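Local coordinates for SsfS6 (Streptomyces sp. SF2575, PDB 4FZR), which is a GT-B-fold protein of the glycosyltransferase type, akin to the erythromycin biosynthesis protein CIII family, at residues Lys94-His99 with Val328-Trp333. Sequence-based numbering, arbitrary orientation.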
ATOM      1  N   LYS A  94      28.649  23.992  -7.623  1.00 44.73           N
ATOM      2  CA  LYS A  94      28.796  23.107  -8.777  1.00 51.35           C
ATOM      3  C   LYS A  94      29.629  21.860  -8.471  1.00 49.82           C
ATOM      4  O   LYS A  94      29.167  20.739  -8.686  1.00 45.37           O
ATOM      5  CB  LYS A  94      29.388  23.856  -9.971  1.00 42.62           C
ATOM      6  CG  LYS A  94      29.239  23.106 -11.282  1.00 56.14           C
ATOM      7  CD  LYS A  94      30.587  22.741 -11.884  1.00 60.38           C
ATOM      8  CE  LYS A  94      30.431  22.096 -13.255  1.00 64.70           C
ATOM      9  NZ  LYS A  94      29.710  22.973 -14.223  1.00 65.31           N
ATOM     10  N   PRO A  95      30.858  22.044  -7.968  1.00 53.39           N
ATOM     11  CA  PRO A  95      31.647  20.850  -7.649  1.00 48.06           C
ATOM     12  C   PRO A  95      31.032  20.058  -6.497  1.00 46.18           C
ATOM     13  O   PRO A  95      31.358  18.885  -6.313  1.00 39.24           O
ATOM     14  CB  PRO A  95      33.004  21.427  -7.244  1.00 40.01           C
ATOM     15  CG  PRO A  95      32.686  22.780  -6.718  1.00 50.91           C
ATOM     16  CD  PRO A  95      31.537  23.282  -7.548  1.00 47.15           C
ATOM     17  N   LEU A  96      30.152  20.702  -5.734  1.00 45.88           N
ATOM     18  CA  LEU A  96      29.421  20.036  -4.662  1.00 43.06           C
ATOM     19  C   LEU A  96      28.371  19.105  -5.255  1.00 48.26           C
ATOM     20  O   LEU A  96      28.115  18.023  -4.730  1.00 38.01           O
ATOM     21  CB  LEU A  96      28.745  21.067  -3.758  1.00 36.84           C
ATOM     22  CG  LEU A  96      27.935  20.527  -2.579  1.00 41.69           C
ATOM     23  CD1 LEU A  96      28.786  19.608  -1.734  1.00 44.35           C
ATOM     24  CD2 LEU A  96      27.409  21.677  -1.738  1.00 58.80           C
ATOM     25  N   LEU A  97      27.759  19.544  -6.351  1.00 44.22           N
ATOM     26  CA  LEU A  97      26.789  18.727  -7.070  1.00 37.96           C
ATOM     27  C   LEU A  97      27.441  17.464  -7.623  1.00 40.61           C
ATOM     28  O   LEU A  97      26.856  16.383  -7.571  1.00 35.65           O
ATOM     29  CB  LEU A  97      26.163  19.528  -8.215  1.00 40.48           C
ATOM     30  CG  LEU A  97      24.751  20.067  -7.980  1.00 55.69           C
ATOM     31  CD1 LEU A  97      24.639  20.735  -6.617  1.00 55.51           C
ATOM     32  CD2 LEU A  97      24.365  21.037  -9.093  1.00 50.41           C
ATOM     33  N   GLU A  98      28.649  17.606  -8.158  1.00 40.07           N
ATOM     34  CA  GLU A  98      29.377  16.468  -8.704  1.00 39.44           C
ATOM     35  C   GLU A  98      29.811  15.536  -7.578  1.00 38.33           C
ATOM     36  O   GLU A  98      29.804  14.315  -7.728  1.00 36.90           O
ATOM     37  CB  GLU A  98      30.587  16.948  -9.507  1.00 33.76           C
ATOM     38  CG  GLU A  98      30.210  17.725 -10.766  1.00 47.61           C
ATOM     39  CD  GLU A  98      31.377  18.486 -11.378  1.00 65.41           C
ATOM     40  OE1 GLU A  98      32.286  18.902 -10.629  1.00 58.52           O
ATOM     41  OE2 GLU A  98      31.380  18.670 -12.615  1.00 61.28           O
ATOM     42  N   HIS A  99      30.189  16.124  -6.448  1.00 32.74           N
ATOM     43  CA  HIS A  99      30.556  15.357  -5.266  1.00 34.67           C
ATOM     44  C   HIS A  99      29.403  14.438  -4.863  1.00 36.49           C
ATOM     45  O   HIS A  99      29.586  13.236  -4.669  1.00 31.63           O
ATOM     46  CB  HIS A  99      30.901  16.311  -4.122  1.00 21.63           C
ATOM     47  CG  HIS A  99      31.255  15.623  -2.843  1.00 19.44           C
ATOM     48  ND1 HIS A  99      30.469  15.706  -1.712  1.00 25.08           N
ATOM     49  CD2 HIS A  99      32.311  14.848  -2.506  1.00 30.70           C
ATOM     50  CE1 HIS A  99      31.023  15.009  -0.739  1.00 25.98           C
ATOM     51  NE2 HIS A  99      32.145  14.475  -1.194  1.00 33.48           N
ATOM     52  N   VAL A 328      18.546  22.296   3.923  1.00 75.95           N
ATOM     53  CA  VAL A 328      19.785  21.820   4.527  1.00 75.84           C
ATOM     54  C   VAL A 328      20.615  21.085   3.483  1.00 77.27           C
ATOM     55  O   VAL A 328      21.679  21.551   3.073  1.00 58.10           O
ATOM     56  CB  VAL A 328      19.503  20.852   5.690  1.00 79.02           C
ATOM     57  CG1 VAL A 328      20.693  20.798   6.628  1.00 77.57           C
ATOM     58  CG2 VAL A 328      18.240  21.262   6.430  1.00 57.34           C
ATOM     59  N   ILE A 329      20.110  19.930   3.058  1.00 75.71           N
ATOM     60  CA  ILE A 329      20.769  19.112   2.046  1.00 70.36           C
ATOM     61  C   ILE A 329      20.908  19.920   0.753  1.00 74.42           C
ATOM     62  O   ILE A 329      20.047  20.737   0.431  1.00 66.87           O
ATOM     63  CB  ILE A 329      19.984  17.797   1.814  1.00 74.24           C
ATOM     64  CG1 ILE A 329      20.052  16.924   3.070  1.00 77.42           C
ATOM     65  CG2 ILE A 329      20.525  17.038   0.619  1.00 81.09           C
ATOM     66  CD1 ILE A 329      18.730  16.792   3.803  1.00 84.70           C
ATOM     67  N   ALA A 330      21.997  19.704   0.021  1.00 71.06           N
ATOM     68  CA  ALA A 330      22.326  20.558  -1.123  1.00 66.27           C
ATOM     69  C   ALA A 330      21.483  20.268  -2.370  1.00 62.16           C
ATOM     70  O   ALA A 330      21.169  21.180  -3.136  1.00 57.48           O
ATOM     71  CB  ALA A 330      23.817  20.460  -1.450  1.00 66.68           C
ATOM     72  N   GLU A 331      21.121  19.005  -2.569  1.00 67.07           N
ATOM     73  CA  GLU A 331      20.345  18.605  -3.743  1.00 65.67           C
ATOM     74  C   GLU A 331      18.899  19.106  -3.694  1.00 57.47           C
ATOM     75  O   GLU A 331      18.144  18.933  -4.653  1.00 55.99           O
ATOM     76  CB  GLU A 331      20.363  17.081  -3.905  1.00 59.43           C
ATOM     77  CG  GLU A 331      19.702  16.319  -2.773  1.00 51.81           C
ATOM     78  CD  GLU A 331      19.751  14.820  -2.984  1.00 43.30           C
ATOM     79  OE1 GLU A 331      20.400  14.129  -2.171  1.00 51.75           O
ATOM     80  OE2 GLU A 331      19.143  14.336  -3.962  1.00 46.51           O
ATOM     81  N   VAL A 332      18.521  19.723  -2.578  1.00 58.24           N
ATOM     82  CA  VAL A 332      17.175  20.271  -2.421  1.00 54.40           C
ATOM     83  C   VAL A 332      17.168  21.780  -2.634  1.00 54.10           C
ATOM     84  O   VAL A 332      16.109  22.405  -2.646  1.00 51.31           O
ATOM     85  CB  VAL A 332      16.582  19.957  -1.021  1.00 50.02           C
ATOM     86  CG1 VAL A 332      16.985  18.560  -0.572  1.00 50.08           C
ATOM     87  CG2 VAL A 332      17.016  20.991   0.015  1.00 44.54           C
ATOM     88  N   TRP A 333      18.354  22.358  -2.798  1.00 52.36           N
ATOM     89  CA  TRP A 333      18.491  23.795  -3.017  1.00 61.23           C
ATOM     90  C   TRP A 333      17.655  24.273  -4.204  1.00 60.46           C
ATOM     91  O   TRP A 333      16.964  25.290  -4.117  1.00 47.60           O
ATOM     92  CB  TRP A 333      19.960  24.162  -3.256  1.00 61.50           C
ATOM     93  CG  TRP A 333      20.797  24.203  -2.012  1.00 64.53           C
ATOM     94  CD1 TRP A 333      20.356  24.125  -0.723  1.00 61.30           C
ATOM     95  CD2 TRP A 333      22.224  24.333  -1.939  1.00 70.17           C
ATOM     96  NE1 TRP A 333      21.416  24.199   0.146  1.00 68.77           N
ATOM     97  CE2 TRP A 333      22.574  24.327  -0.574  1.00 76.85           C
ATOM     98  CE3 TRP A 333      23.239  24.454  -2.895  1.00 73.95           C
ATOM     99  CZ2 TRP A 333      23.896  24.436  -0.141  1.00 69.84           C
ATOM    100  CZ3 TRP A 333      24.552  24.563  -2.462  1.00 70.29           C
ATOM    101  CH2 TRP A 333      24.867  24.553  -1.097  1.00 68.28           C
TER
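Ala330 is the first residue of 328-333 to meet the helix at 94-99: its methyl CB points toward that helix and lies 3.8 Å from CD2 of Leu96. Next in the chain, Glu331 turns the end of its side chain away from 94-99, yet it still joins the two halves of the protein, because its buried carboxylate has a partner for each oxygen, OE2 forming a salt bridge with NE of Arg153 and OE1 a hydrogen bond with OH of Tyr104. At Trp333 the chain has curled back, with a backbone bond of 3.1 Å from Trp333 N to Ala330 O, and the indole lies across its own turn, one face covered by Ala330 CA, 3.7 Å above the plane. The six-membered end of the indole reaches the Leu96 side chain, CH2 lying 3.9 Å from CD2 at an oblique approach. Leu96 therefore serves both partners with a single methyl, and its side chain crosses that of Trp333 at about a right angle. Its chi1 of -180° swings CG out toward the loop, and chi2 near 55° turns CD2, not CD1, to it. No hydrogen bond spans the two segments themselves; the join between them is apolar. Around it, Ile100, one turn further along helix 93-122, touches Ala330, while Met89 and Pro90 pack on Leu96. The arrangement is an interdomain contact of a GT-B fold, in which a helix of the N-terminal Rossmann-like domain meets the end of the loop after strand 323-325 and the first residue of helix 333-341 in the C-terminal one.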